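Long-range contacts in Hcp protein (Burkholderia pseudomallei K96243, PDB 3WX6), which forms hexameric rings that probably stack into the tube expelled by the type VI secretion system: residues Y108-V113 with F146-Y151; G11-E16 with K78-E83; Q74-R79 with V113-M118; T60-M65 with I141-F146. All coordinates share one frame; numbering follows the deposited sequence.

Overall arrangement
Contact 4 is buried and is a regular antiparallel pairing of strands 56-63 and 142-148. Contact 1, partly buried, takes up strand 142-148 where contact 4 leaves it, Phe-146 serving in both, and joins the end of that strand and the turn after it to strand 108-110 of the other sheet. Contact 3, also buried, lays helix 69-78 against strand 114-120, the other neighbour of strand 142-148, by apolar packing. Contact 2 is partly buried, with Lys-12, Thr-13 and Glu-83 exposed, and relies on a carboxylate that receives backbone N-H groups. It adjoins contact 3 through Lys-78 and Arg-79, whereas contacts 2 and 4 do not touch.

Contact 1 of 4, residues Y108-V113 with F146-Y151; sequences YKFEKV and FTYSGY
Segments 108-113 and 146-151 run antiparallel, with Phe-110 and Tyr-151 as a non-hydrogen-bonded pair and two nearly straight bonds beyond it: Glu-111 N to Gly-150 O (2.9 Å) and Ser-149 N to Glu-111 O (3.1 Å). Glu-111 thus uses both its N-H and its carbonyl, on a part of the chain that has already left strand 108-110. Phe-110 brings CD1 over the centre of one face of the Tyr-148 ring, 3.6 Å from Tyr-148 CG. The two ring planes are inclined at 37°, an oblique pairing. Tyr-148 CG lies between its backbone N and carbonyl carbon (chi1 55°), which turns one face of the ring toward Phe-110 CD1. CD1 of Phe-110 also meets Tyr-151 CB at 3.9 Å. Farther along, Val-113 CG1 packs on Phe-146 CD2 (3.6 Å), and the aliphatic chain of Lys-112 passes Ser-149. The phenol of Tyr-148 is bonded to Asn-37, and that of Tyr-151 to Leu-73 O of a neighbouring subunit. Within the Hcp beta-barrel fold the contact bridges two sheets: Phe-110 is bonded through its backbone to Phe-85 in strand 82-87, while Phe-146 is joined to Ile-59 in strand 56-63.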
loop_
_atom_site.group_PDB
_atom_site.type_symbol
_atom_site.label_atom_id
_atom_site.label_comp_id
_atom_site.label_asym_id
_atom_site.label_seq_id
_atom_site.Cartn_x
_atom_site.Cartn_y
_atom_site.Cartn_z
ATOM N N TYR A 108 2.049 29.136 -16.401
ATOM C CA TYR A 108 3.352 28.528 -16.300
ATOM C C TYR A 108 4.046 28.731 -17.630
ATOM O O TYR A 108 3.486 28.447 -18.685
ATOM C CB TYR A 108 3.233 27.037 -15.989
ATOM C CG TYR A 108 2.936 26.678 -14.557
ATOM C CD1 TYR A 108 3.952 26.575 -13.628
ATOM C CD2 TYR A 108 1.643 26.430 -14.141
ATOM C CE1 TYR A 108 3.694 26.231 -12.322
ATOM C CE2 TYR A 108 1.370 26.090 -12.838
ATOM C CZ TYR A 108 2.401 25.986 -11.931
ATOM O OH TYR A 108 2.141 25.650 -10.624
ATOM N N LYS A 109 5.276 29.215 -17.564
ATOM C CA LYS A 109 6.129 29.309 -18.727
ATOM C C LYS A 109 7.492 28.867 -18.263
ATOM O O LYS A 109 7.929 29.239 -17.178
ATOM C CB LYS A 109 6.134 30.732 -19.295
ATOM C CG LYS A 109 4.765 31.172 -19.769
ATOM C CD LYS A 109 4.587 32.675 -19.764
ATOM C CE LYS A 109 5.703 33.358 -20.518
ATOM N NZ LYS A 109 5.243 34.640 -21.112
ATOM N N PHE A 110 8.155 28.069 -19.084
ATOM C CA PHE A 110 9.366 27.380 -18.672
ATOM C C PHE A 110 10.440 27.585 -19.731
ATOM O O PHE A 110 10.132 27.602 -20.918
ATOM C CB PHE A 110 9.080 25.888 -18.475
ATOM C CG PHE A 110 8.118 25.583 -17.355
ATOM C CD1 PHE A 110 8.522 25.672 -16.030
ATOM C CD2 PHE A 110 6.816 25.188 -17.626
ATOM C CE1 PHE A 110 7.644 25.381 -14.994
ATOM C CE2 PHE A 110 5.935 24.893 -16.598
ATOM C CZ PHE A 110 6.350 24.990 -15.282
ATOM N N GLU A 111 11.687 27.777 -19.313
ATOM C CA GLU A 111 12.779 27.911 -20.274
ATOM C C GLU A 111 13.737 26.743 -20.194
ATOM O O GLU A 111 13.737 25.992 -19.215
ATOM C CB GLU A 111 13.549 29.211 -20.068
ATOM C CG GLU A 111 12.779 30.449 -20.451
ATOM C CD GLU A 111 13.588 31.704 -20.249
ATOM O OE1 GLU A 111 14.697 31.613 -19.677
ATOM O OE2 GLU A 111 13.118 32.785 -20.660
ATOM N N LYS A 112 14.539 26.597 -21.247
ATOM C CA LYS A 112 15.494 25.505 -21.365
ATOM C C LYS A 112 14.827 24.182 -21.029
ATOM O O LYS A 112 15.322 23.417 -20.202
ATOM C CB LYS A 112 16.696 25.748 -20.449
ATOM C CG LYS A 112 17.536 26.955 -20.843
ATOM C CD LYS A 112 18.784 27.040 -19.990
ATOM C CE LYS A 112 19.572 28.302 -20.282
ATOM N NZ LYS A 112 20.605 28.545 -19.236
ATOM N N VAL A 113 13.688 23.922 -21.661
ATOM C CA VAL A 113 12.931 22.714 -21.365
ATOM C C VAL A 113 13.489 21.519 -22.112
ATOM O O VAL A 113 13.689 21.558 -23.322
ATOM C CB VAL A 113 11.442 22.875 -21.711
ATOM C CG1 VAL A 113 10.676 21.613 -21.372
ATOM C CG2 VAL A 113 10.873 24.043 -20.952
ATOM N N PHE A 146 9.290 16.717 -17.733
ATOM C CA PHE A 146 10.178 17.747 -18.272
ATOM C C PHE A 146 11.123 18.305 -17.210
ATOM O O PHE A 146 10.791 18.348 -16.028
ATOM C CB PHE A 146 9.363 18.893 -18.884
ATOM C CG PHE A 146 8.396 18.460 -19.964
ATOM C CD1 PHE A 146 7.134 17.972 -19.637
ATOM C CD2 PHE A 146 8.730 18.588 -21.305
ATOM C CE1 PHE A 146 6.240 17.595 -20.626
ATOM C CE2 PHE A 146 7.839 18.206 -22.301
ATOM C CZ PHE A 146 6.590 17.716 -21.960
ATOM N N THR A 147 12.320 18.692 -17.630
ATOM C CA THR A 147 13.248 19.391 -16.751
ATOM C C THR A 147 13.444 20.807 -17.282
ATOM O O THR A 147 13.534 21.008 -18.493
ATOM C CB THR A 147 14.605 18.650 -16.651
ATOM O OG1 THR A 147 14.413 17.380 -16.012
ATOM C CG2 THR A 147 15.618 19.450 -15.857
ATOM N N TYR A 148 13.496 21.787 -16.383
ATOM C CA TYR A 148 13.600 23.184 -16.799
ATOM C C TYR A 148 14.595 23.979 -15.958
ATOM O O TYR A 148 15.046 23.514 -14.910
ATOM C CB TYR A 148 12.219 23.858 -16.745
ATOM C CG TYR A 148 11.503 23.761 -15.406
ATOM C CD1 TYR A 148 11.798 24.637 -14.368
ATOM C CD2 TYR A 148 10.527 22.799 -15.190
ATOM C CE1 TYR A 148 11.148 24.553 -13.160
ATOM C CE2 TYR A 148 9.872 22.708 -13.985
ATOM C CZ TYR A 148 10.188 23.586 -12.975
ATOM O OH TYR A 148 9.543 23.506 -11.765
ATOM N N SER A 149 14.937 25.171 -16.436
ATOM C CA SER A 149 15.776 26.103 -15.692
ATOM C C SER A 149 14.944 27.284 -15.225
ATOM O O SER A 149 14.468 27.304 -14.093
ATOM C CB SER A 149 16.955 26.583 -16.541
ATOM O OG SER A 149 17.992 25.614 -16.559
ATOM N N GLY A 150 14.769 28.268 -16.101
ATOM C CA GLY A 150 13.923 29.404 -15.787
ATOM C C GLY A 150 12.449 29.043 -15.753
ATOM O O GLY A 150 12.006 28.136 -16.463
ATOM N N TYR A 151 11.683 29.787 -14.960
ATOM C CA TYR A 151 10.250 29.542 -14.810
ATOM C C TYR A 151 9.495 30.811 -14.424
ATOM O O TYR A 151 10.068 31.734 -13.853
ATOM C CB TYR A 151 9.986 28.437 -13.778
ATOM C CG TYR A 151 10.411 28.759 -12.357
ATOM C CD1 TYR A 151 9.557 29.419 -11.492
ATOM C CD2 TYR A 151 11.650 28.365 -11.876
ATOM C CE1 TYR A 151 9.932 29.703 -10.199
ATOM C CE2 TYR A 151 12.035 28.642 -10.581
ATOM C CZ TYR A 151 11.170 29.312 -9.745
ATOM O OH TYR A 151 11.540 29.599 -8.451
#

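Contact 2 of 4, residues G11-E16 with K78-E83; sequences GKTQGE and KREMME
The carboxylate of Glu-80 is met on one face by two backbone N-H groups of segment 11-16, while the side-chain amide of Gln-14 lies near its other oxygen. Thr-13 N is 3.0 Å and Gln-14 N 2.9 Å from Glu-80 OE1, and both come from the same face, some 40° out of the carboxylate plane. Glu-80 OE2 lies 2.9 Å from Gln-14 NE2, with the amide plane turned 60° from the carboxylate; NE2 is hydrogen-bonded to Gln-71 O. An extended side chain, with CG anti to the backbone N (chi1 175°), carries the acid group of Glu-80 into the turn. Next along, Lys-12 N donates to Met-81 O at 2.7 Å. Lys-12 and Met-81 (a selenomethionine) then run side by side in the same direction, Lys-12 CD touching Met-81 CB at 3.6 Å. Gly-11 and Met-82 form an antiparallel non-hydrogen-bonded pair where strands 8-11 and 82-87 meet, and Ala-75 of helix 69-78 packs against Glu-80. Two N-H groups sharing one oxygen of a buried acid would be expected to favour its charged form, so the turn after strand 8-11 is held by a carboxylate whose charge the turn's N-H groups probably stabilise.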
loop_
_atom_site.group_PDB
_atom_site.type_symbol
_atom_site.label_atom_id
_atom_site.label_comp_id
_atom_site.label_asym_id
_atom_site.label_seq_id
_atom_site.Cartn_x
_atom_site.Cartn_y
_atom_site.Cartn_z
ATOM N N GLY A 11 8.882 22.575 -30.530
ATOM C CA GLY A 11 10.245 22.084 -30.460
ATOM C C GLY A 11 11.267 22.926 -31.202
ATOM O O GLY A 11 10.911 23.710 -32.080
ATOM N N LYS A 12 12.539 22.767 -30.840
ATOM C CA LYS A 12 13.645 23.401 -31.553
ATOM C C LYS A 12 13.627 23.023 -33.020
ATOM O O LYS A 12 13.944 23.829 -33.892
ATOM C CB LYS A 12 14.986 22.982 -30.947
ATOM C CG LYS A 12 15.961 24.110 -30.688
ATOM C CD LYS A 12 15.508 24.971 -29.525
ATOM C CE LYS A 12 16.586 25.958 -29.116
ATOM N NZ LYS A 12 16.324 26.494 -27.751
ATOM N N THR A 13 13.219 21.783 -33.265
ATOM C CA THR A 13 13.365 21.120 -34.552
ATOM C C THR A 13 12.004 20.848 -35.170
ATOM O O THR A 13 11.714 21.304 -36.275
ATOM C CB THR A 13 14.138 19.793 -34.414
ATOM O OG1 THR A 13 15.498 20.055 -34.040
ATOM C CG2 THR A 13 14.121 19.029 -35.721
ATOM N N GLN A 14 11.180 20.096 -34.448
ATOM C CA GLN A 14 9.863 19.688 -34.929
ATOM C C GLN A 14 8.855 20.835 -35.041
ATOM O O GLN A 14 7.725 20.628 -35.486
ATOM C CB GLN A 14 9.296 18.599 -34.009
ATOM C CG GLN A 14 10.033 17.270 -34.081
ATOM C CD GLN A 14 9.485 16.239 -33.126
ATOM O OE1 GLN A 14 9.025 15.170 -33.540
ATOM N NE2 GLN A 14 9.533 16.549 -31.836
ATOM N N GLY A 15 9.252 22.038 -34.642
ATOM C CA GLY A 15 8.336 23.163 -34.663
ATOM C C GLY A 15 7.195 23.027 -33.680
ATOM O O GLY A 15 7.399 22.582 -32.555
ATOM N N GLU A 16 5.979 23.348 -34.110
ATOM C CA GLU A 16 4.852 23.297 -33.192
ATOM C C GLU A 16 4.229 21.918 -33.151
ATOM O O GLU A 16 4.010 21.269 -34.174
ATOM C CB GLU A 16 3.785 24.341 -33.550
ATOM C CG GLU A 16 4.314 25.665 -34.101
ATOM C CD GLU A 16 3.321 26.813 -33.932
ATOM O OE1 GLU A 16 2.096 26.563 -33.981
ATOM O OE2 GLU A 16 3.766 27.965 -33.724
ATOM N N LYS A 78 16.233 12.472 -28.936
ATOM C CA LYS A 78 17.173 13.340 -29.643
ATOM C C LYS A 78 17.668 14.524 -28.809
ATOM O O LYS A 78 18.462 15.330 -29.300
ATOM C CB LYS A 78 16.559 13.867 -30.942
ATOM C CG LYS A 78 16.399 12.827 -32.049
ATOM C CD LYS A 78 16.174 13.503 -33.405
ATOM C CE LYS A 78 16.101 12.492 -34.543
ATOM N NZ LYS A 78 17.426 11.902 -34.881
ATOM N N ARG A 79 17.208 14.621 -27.562
ATOM C CA ARG A 79 17.567 15.732 -26.683
ATOM C C ARG A 79 17.202 17.073 -27.330
ATOM O O ARG A 79 17.957 18.044 -27.234
ATOM C CB ARG A 79 19.063 15.690 -26.342
ATOM C CG ARG A 79 19.452 14.605 -25.340
ATOM C CD ARG A 79 20.921 14.690 -24.915
ATOM N NE ARG A 79 21.176 15.842 -24.053
ATOM C CZ ARG A 79 20.960 15.855 -22.739
ATOM N NH1 ARG A 79 20.481 14.776 -22.131
ATOM N NH2 ARG A 79 21.220 16.946 -22.030
ATOM N N GLU A 80 16.046 17.113 -27.989
ATOM C CA GLU A 80 15.535 18.330 -28.626
ATOM C C GLU A 80 15.011 19.323 -27.594
ATOM O O GLU A 80 14.200 18.964 -26.736
ATOM C CB GLU A 80 14.415 17.981 -29.622
ATOM C CG GLU A 80 13.716 19.178 -30.268
ATOM C CD GLU A 80 12.484 18.776 -31.077
ATOM O OE1 GLU A 80 11.826 19.668 -31.653
ATOM O OE2 GLU A 80 12.228 17.562 -31.226
HETATM N N MSE A 81 15.467 20.570 -27.678
HETATM C CA MSE A 81 15.015 21.597 -26.747
HETATM C C MSE A 81 13.631 22.096 -27.130
HETATM O O MSE A 81 13.339 22.314 -28.307
HETATM C CB MSE A 81 15.998 22.774 -26.707
HETATM C CG MSE A 81 16.383 23.254 -25.302
HETATM SE SE MSE A 81 17.565 22.016 -24.369
HETATM C CE MSE A 81 17.741 22.942 -22.665
HETATM N N MSE A 82 12.778 22.269 -26.130
HETATM C CA MSE A 82 11.501 22.924 -26.340
HETATM C C MSE A 82 11.738 24.414 -26.506
HETATM O O MSE A 82 12.349 25.046 -25.641
HETATM C CB MSE A 82 10.561 22.665 -25.166
HETATM C CG MSE A 82 10.338 21.203 -24.839
HETATM SE SE MSE A 82 9.398 20.227 -26.226
HETATM C CE MSE A 82 10.946 19.571 -27.205
ATOM N N GLU A 83 11.265 24.976 -27.612
ATOM C CA GLU A 83 11.460 26.398 -27.867
ATOM C C GLU A 83 10.447 27.247 -27.106
ATOM O O GLU A 83 10.788 28.304 -26.578
ATOM C CB GLU A 83 11.364 26.687 -29.369
ATOM C CG GLU A 83 12.282 27.802 -29.860
ATOM C CD GLU A 83 12.174 28.011 -31.361
ATOM O OE1 GLU A 83 11.283 27.385 -31.974
ATOM O OE2 GLU A 83 12.974 28.786 -31.931
#

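Contact 3 of 4, residues Q74-R79 with V113-M118; sequences QALGKR and VLITHM
Helix 69-78 packs across strand 114-120 in this helix-on-sheet contact, part of the Hcp beta-barrel fold with its single longer helix. The axes of helix 74-78 and strand 114-118 approach to 7.5 Å and are nearly perpendicular, with a signed crossing angle of -98°. Leu-76 is the central side chain. Its CB meets Ile-115 CG2 at 3.8 Å, its CD1 lies over the backbone at Ile-115 O and Thr-116 C, and its CD2 touches Met-118 CE at 3.6 Å. With CG anti to the backbone N (chi1 160°), the two methyls of Leu-76 spread along the strand, and the side chains of Leu-76 and Met-118 (a selenomethionine) lie alongside one another, running opposite ways. Ala-75 CB adds a contact to Ile-115 CD1 at 3.7 Å. A classic beta bulge sets both Thr-116 and His-117 opposite Lys-145; His-117 turns away from the helix and bonds to Asp-40 and Asp-38 of a neighbouring subunit. The antiparallel pairing of His-117 and Met-118 with a strand of that same subunit continues the sheet across the interface. The guanidinium of Arg-79, just beyond the helical turn, bonds to Pro-42 O and Ala-43 O of that subunit. One face of this guanidinium rests on Leu-114, whose CD2 is 3.5 Å from Arg-79 NH2.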
loop_
_atom_site.group_PDB
_atom_site.type_symbol
_atom_site.label_atom_id
_atom_site.label_comp_id
_atom_site.label_asym_id
_atom_site.label_seq_id
_atom_site.Cartn_x
_atom_site.Cartn_y
_atom_site.Cartn_z
ATOM N N GLN A 74 10.305 11.532 -29.837
ATOM C CA GLN A 74 11.478 11.868 -30.645
ATOM C C GLN A 74 12.347 12.922 -29.971
ATOM O O GLN A 74 13.577 12.845 -30.004
ATOM C CB GLN A 74 11.054 12.361 -32.035
ATOM C CG GLN A 74 12.213 12.801 -32.926
ATOM C CD GLN A 74 11.779 13.122 -34.344
ATOM O OE1 GLN A 74 10.978 12.401 -34.938
ATOM N NE2 GLN A 74 12.312 14.208 -34.896
ATOM N N ALA A 75 11.700 13.906 -29.358
ATOM C CA ALA A 75 12.413 14.963 -28.662
ATOM C C ALA A 75 13.204 14.380 -27.508
ATOM O O ALA A 75 14.337 14.775 -27.253
ATOM C CB ALA A 75 11.446 16.020 -28.170
ATOM N N LEU A 76 12.587 13.429 -26.820
ATOM C CA LEU A 76 13.188 12.789 -25.661
ATOM C C LEU A 76 14.455 12.018 -26.033
ATOM O O LEU A 76 15.449 12.062 -25.307
ATOM C CB LEU A 76 12.171 11.857 -24.993
ATOM C CG LEU A 76 12.680 10.755 -24.061
ATOM C CD1 LEU A 76 13.311 11.348 -22.809
ATOM C CD2 LEU A 76 11.557 9.794 -23.705
ATOM N N GLY A 77 14.421 11.313 -27.159
ATOM C CA GLY A 77 15.577 10.553 -27.600
ATOM C C GLY A 77 16.646 11.388 -28.281
ATOM O O GLY A 77 17.831 11.059 -28.208
ATOM N N LYS A 78 16.233 12.472 -28.936
ATOM C CA LYS A 78 17.173 13.340 -29.643
ATOM C C LYS A 78 17.668 14.524 -28.809
ATOM O O LYS A 78 18.462 15.330 -29.300
ATOM C CB LYS A 78 16.559 13.867 -30.942
ATOM C CG LYS A 78 16.399 12.827 -32.049
ATOM C CD LYS A 78 16.174 13.503 -33.405
ATOM C CE LYS A 78 16.101 12.492 -34.543
ATOM N NZ LYS A 78 17.426 11.902 -34.881
ATOM N N ARG A 79 17.208 14.621 -27.562
ATOM C CA ARG A 79 17.567 15.732 -26.683
ATOM C C ARG A 79 17.202 17.073 -27.330
ATOM O O ARG A 79 17.957 18.044 -27.234
ATOM C CB ARG A 79 19.063 15.690 -26.342
ATOM C CG ARG A 79 19.452 14.605 -25.340
ATOM C CD ARG A 79 20.921 14.690 -24.915
ATOM N NE ARG A 79 21.176 15.842 -24.053
ATOM C CZ ARG A 79 20.960 15.855 -22.739
ATOM N NH1 ARG A 79 20.481 14.776 -22.131
ATOM N NH2 ARG A 79 21.220 16.946 -22.030
ATOM N N VAL A 113 13.688 23.922 -21.661
ATOM C CA VAL A 113 12.931 22.714 -21.365
ATOM C C VAL A 113 13.489 21.519 -22.112
ATOM O O VAL A 113 13.689 21.558 -23.322
ATOM C CB VAL A 113 11.442 22.875 -21.711
ATOM C CG1 VAL A 113 10.676 21.613 -21.372
ATOM C CG2 VAL A 113 10.873 24.043 -20.952
ATOM N N LEU A 114 13.757 20.460 -21.360
ATOM C CA LEU A 114 14.277 19.216 -21.904
ATOM C C LEU A 114 13.447 18.073 -21.370
ATOM O O LEU A 114 13.224 17.970 -20.162
ATOM C CB LEU A 114 15.750 19.012 -21.531
ATOM C CG LEU A 114 16.526 17.915 -22.276
ATOM C CD1 LEU A 114 16.793 18.272 -23.729
ATOM C CD2 LEU A 114 17.830 17.589 -21.554
ATOM N N ILE A 115 13.012 17.197 -22.268
ATOM C CA ILE A 115 12.256 16.031 -21.849
ATOM C C ILE A 115 13.246 15.049 -21.249
ATOM O O ILE A 115 14.261 14.724 -21.869
ATOM C CB ILE A 115 11.482 15.393 -23.025
ATOM C CG1 ILE A 115 10.659 16.461 -23.753
ATOM C CG2 ILE A 115 10.557 14.302 -22.531
ATOM C CD1 ILE A 115 9.812 15.925 -24.892
ATOM N N THR A 116 12.968 14.595 -20.032
ATOM C CA THR A 116 13.911 13.737 -19.330
ATOM C C THR A 116 13.368 12.338 -19.098
ATOM O O THR A 116 14.139 11.406 -18.882
ATOM C CB THR A 116 14.316 14.340 -17.978
ATOM O OG1 THR A 116 13.166 14.891 -17.321
ATOM C CG2 THR A 116 15.365 15.431 -18.189
ATOM N N HIS A 117 12.048 12.185 -19.137
ATOM C CA HIS A 117 11.459 10.869 -18.930
ATOM C C HIS A 117 10.064 10.732 -19.539
ATOM O O HIS A 117 9.337 11.714 -19.676
ATOM C CB HIS A 117 11.394 10.555 -17.442
ATOM C CG HIS A 117 11.351 9.086 -17.144
ATOM N ND1 HIS A 117 12.488 8.331 -17.012
ATOM C CD2 HIS A 117 10.306 8.247 -16.965
ATOM C CE1 HIS A 117 12.151 7.075 -16.751
ATOM N NE2 HIS A 117 10.836 7.000 -16.719
HETATM N N MSE A 118 9.691 9.505 -19.891
HETATM C CA MSE A 118 8.363 9.247 -20.438
HETATM C C MSE A 118 7.928 7.797 -20.224
HETATM O O MSE A 118 8.682 6.864 -20.495
HETATM C CB MSE A 118 8.326 9.604 -21.936
HETATM C CG MSE A 118 6.986 10.147 -22.422
HETATM SE SE MSE A 118 7.009 10.754 -24.280
HETATM C CE MSE A 118 8.632 11.789 -24.241
#

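Contact 4 of 4, residues T60-M65 with I141-F146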
loop_
_atom_site.group_PDB
_atom_site.type_symbol
_atom_site.label_atom_id
_atom_site.label_comp_id
_atom_site.label_asym_id
_atom_site.label_seq_id
_atom_site.Cartn_x
_atom_site.Cartn_y
_atom_site.Cartn_z
ATOM N N THR A 60 5.866 17.188 -14.378
ATOM C CA THR A 60 5.425 15.941 -14.985
ATOM C C THR A 60 4.002 16.057 -15.498
ATOM O O THR A 60 3.081 16.289 -14.723
ATOM C CB THR A 60 5.503 14.762 -13.986
ATOM O OG1 THR A 60 6.873 14.493 -13.657
ATOM C CG2 THR A 60 4.885 13.514 -14.591
ATOM N N LEU A 61 3.823 15.876 -16.802
ATOM C CA LEU A 61 2.503 15.999 -17.409
ATOM C C LEU A 61 1.941 14.632 -17.756
ATOM O O LEU A 61 2.607 13.833 -18.416
ATOM C CB LEU A 61 2.551 16.868 -18.678
ATOM C CG LEU A 61 2.821 18.381 -18.668
ATOM C CD1 LEU A 61 4.161 18.743 -18.086
ATOM C CD2 LEU A 61 2.687 18.948 -20.075
ATOM N N THR A 62 0.716 14.357 -17.316
ATOM C CA THR A 62 0.039 13.146 -17.768
ATOM C C THR A 62 -1.059 13.546 -18.738
ATOM O O THR A 62 -1.722 14.566 -18.562
ATOM C CB THR A 62 -0.537 12.288 -16.599
ATOM O OG1 THR A 62 -1.034 11.045 -17.114
ATOM C CG2 THR A 62 -1.650 13.001 -15.870
ATOM N N LYS A 63 -1.208 12.739 -19.782
ATOM C CA LYS A 63 -2.163 12.989 -20.852
ATOM C C LYS A 63 -2.328 11.688 -21.626
ATOM O O LYS A 63 -1.580 10.739 -21.388
ATOM C CB LYS A 63 -1.677 14.138 -21.741
ATOM C CG LYS A 63 -0.687 13.727 -22.826
ATOM C CD LYS A 63 -0.047 14.952 -23.459
ATOM C CE LYS A 63 0.648 14.629 -24.773
ATOM N NZ LYS A 63 1.342 13.316 -24.752
ATOM N N GLU A 64 -3.296 11.616 -22.536
ATOM C CA GLU A 64 -3.411 10.415 -23.356
ATOM C C GLU A 64 -2.291 10.303 -24.397
ATOM O O GLU A 64 -1.181 10.775 -24.175
ATOM C CB GLU A 64 -4.771 10.332 -24.052
ATOM C CG GLU A 64 -5.958 9.932 -23.171
ATOM C CD GLU A 64 -6.213 10.845 -21.988
ATOM O OE1 GLU A 64 -5.440 11.795 -21.765
ATOM O OE2 GLU A 64 -7.209 10.602 -21.273
HETATM N N MSE A 65 -2.578 9.651 -25.521
HETATM C CA MSE A 65 -1.565 9.418 -26.555
HETATM C C MSE A 65 -2.113 9.729 -27.965
HETATM O O MSE A 65 -3.155 9.200 -28.359
HETATM C CB MSE A 65 -1.045 7.968 -26.464
HETATM C CG MSE A 65 -0.206 7.676 -25.205
HETATM SE SE MSE A 65 0.187 5.786 -24.841
HETATM C CE MSE A 65 1.257 5.425 -26.412
ATOM N N ILE A 141 -2.654 6.209 -21.834
ATOM C CA ILE A 141 -1.996 7.264 -21.072
ATOM C C ILE A 141 -0.492 7.249 -21.319
ATOM O O ILE A 141 0.086 6.215 -21.654
ATOM C CB ILE A 141 -2.303 7.132 -19.574
ATOM C CG1 ILE A 141 -3.788 7.371 -19.354
ATOM C CG2 ILE A 141 -1.546 8.166 -18.761
ATOM C CD1 ILE A 141 -4.349 8.452 -20.249
ATOM N N GLU A 142 0.126 8.422 -21.228
ATOM C CA GLU A 142 1.569 8.528 -21.117
ATOM C C GLU A 142 1.865 9.534 -20.028
ATOM O O GLU A 142 0.980 10.275 -19.617
ATOM C CB GLU A 142 2.209 8.926 -22.457
ATOM C CG GLU A 142 1.677 10.213 -23.062
ATOM C CD GLU A 142 2.023 10.353 -24.537
ATOM O OE1 GLU A 142 2.981 9.698 -25.001
ATOM O OE2 GLU A 142 1.325 11.110 -25.239
ATOM N N GLU A 143 3.095 9.534 -19.534
ATOM C CA GLU A 143 3.515 10.519 -18.543
ATOM C C GLU A 143 4.842 11.148 -18.946
ATOM O O GLU A 143 5.881 10.489 -18.910
ATOM C CB GLU A 143 3.627 9.877 -17.158
ATOM C CG GLU A 143 2.314 9.408 -16.594
ATOM C CD GLU A 143 2.467 8.779 -15.232
ATOM O OE1 GLU A 143 3.220 7.791 -15.120
ATOM O OE2 GLU A 143 1.843 9.275 -14.271
ATOM N N ILE A 144 4.802 12.419 -19.332
ATOM C CA ILE A 144 5.995 13.097 -19.818
ATOM C C ILE A 144 6.579 14.002 -18.738
ATOM O O ILE A 144 5.926 14.932 -18.256
ATOM C CB ILE A 144 5.704 13.938 -21.080
ATOM C CG1 ILE A 144 4.840 13.151 -22.070
ATOM C CG2 ILE A 144 6.997 14.358 -21.749
ATOM C CD1 ILE A 144 3.374 13.490 -22.004
ATOM N N LYS A 145 7.826 13.732 -18.378
ATOM C CA LYS A 145 8.489 14.463 -17.312
ATOM C C LYS A 145 9.513 15.421 -17.925
ATOM O O LYS A 145 10.466 14.999 -18.574
ATOM C CB LYS A 145 9.124 13.462 -16.336
ATOM C CG LYS A 145 10.015 14.025 -15.248
ATOM C CD LYS A 145 10.171 12.993 -14.120
ATOM C CE LYS A 145 11.425 13.220 -13.289
ATOM N NZ LYS A 145 11.153 13.090 -11.831
ATOM N N PHE A 146 9.290 16.717 -17.733
ATOM C CA PHE A 146 10.178 17.747 -18.272
ATOM C C PHE A 146 11.123 18.305 -17.210
ATOM O O PHE A 146 10.791 18.348 -16.028
ATOM C CB PHE A 146 9.363 18.893 -18.884
ATOM C CG PHE A 146 8.396 18.460 -19.964
ATOM C CD1 PHE A 146 7.134 17.972 -19.637
ATOM C CD2 PHE A 146 8.730 18.588 -21.305
ATOM C CE1 PHE A 146 6.240 17.595 -20.626
ATOM C CE2 PHE A 146 7.839 18.206 -22.301
ATOM C CZ PHE A 146 6.590 17.716 -21.960
#
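Leu-61 and Ile-144 exchange two backbone bonds, Leu-61 N to Ile-144 O at 2.7 Å and Ile-144 N to Leu-61 O at 2.8 Å, and Lys-63 with Glu-142 repeats the pattern, Glu-142 N reaching Lys-63 O at 2.9 Å. On the face carrying Leu-61, the CD1 methyl of Leu-61 meets Phe-146 CD1 at 3.4 Å, the two side chains crossing at about a right angle. Thr-60 and Thr-62 are on the opposite face. Thr-60 OG1 lies against Lys-145 CG at 3.6 Å, while Thr-62 OG1 gives a weak bond to Glu-142 O, toward which it is turned by being anti to its own backbone N (chi1 -173°). At the end of the pairing the side chains of Ile-141 and Glu-64 extend together, Ile-141 CD1 3.5 Å from Glu-64 CD. Strands 56-63 and 142-148 are neighbours in an antiparallel sheet of the Hcp barrel; the axes of 60-63 and 142-146 approach to 4.5 Å with 160° between their directions. The Lys-63 and Glu-142 side chains approach each other as a salt bridge, though the model places their charged atoms too close for the position to be firm. Gln-120 of strand 114-120 bonds Glu-142 OE1; the bond of Glu-142 OE2 to Ser-69 is as uncertain as the position of OE2. Farther out, Thr-62 packs on Thr-62 of a neighbouring subunit, and Ile-141 on Phe-35 of the same subunit.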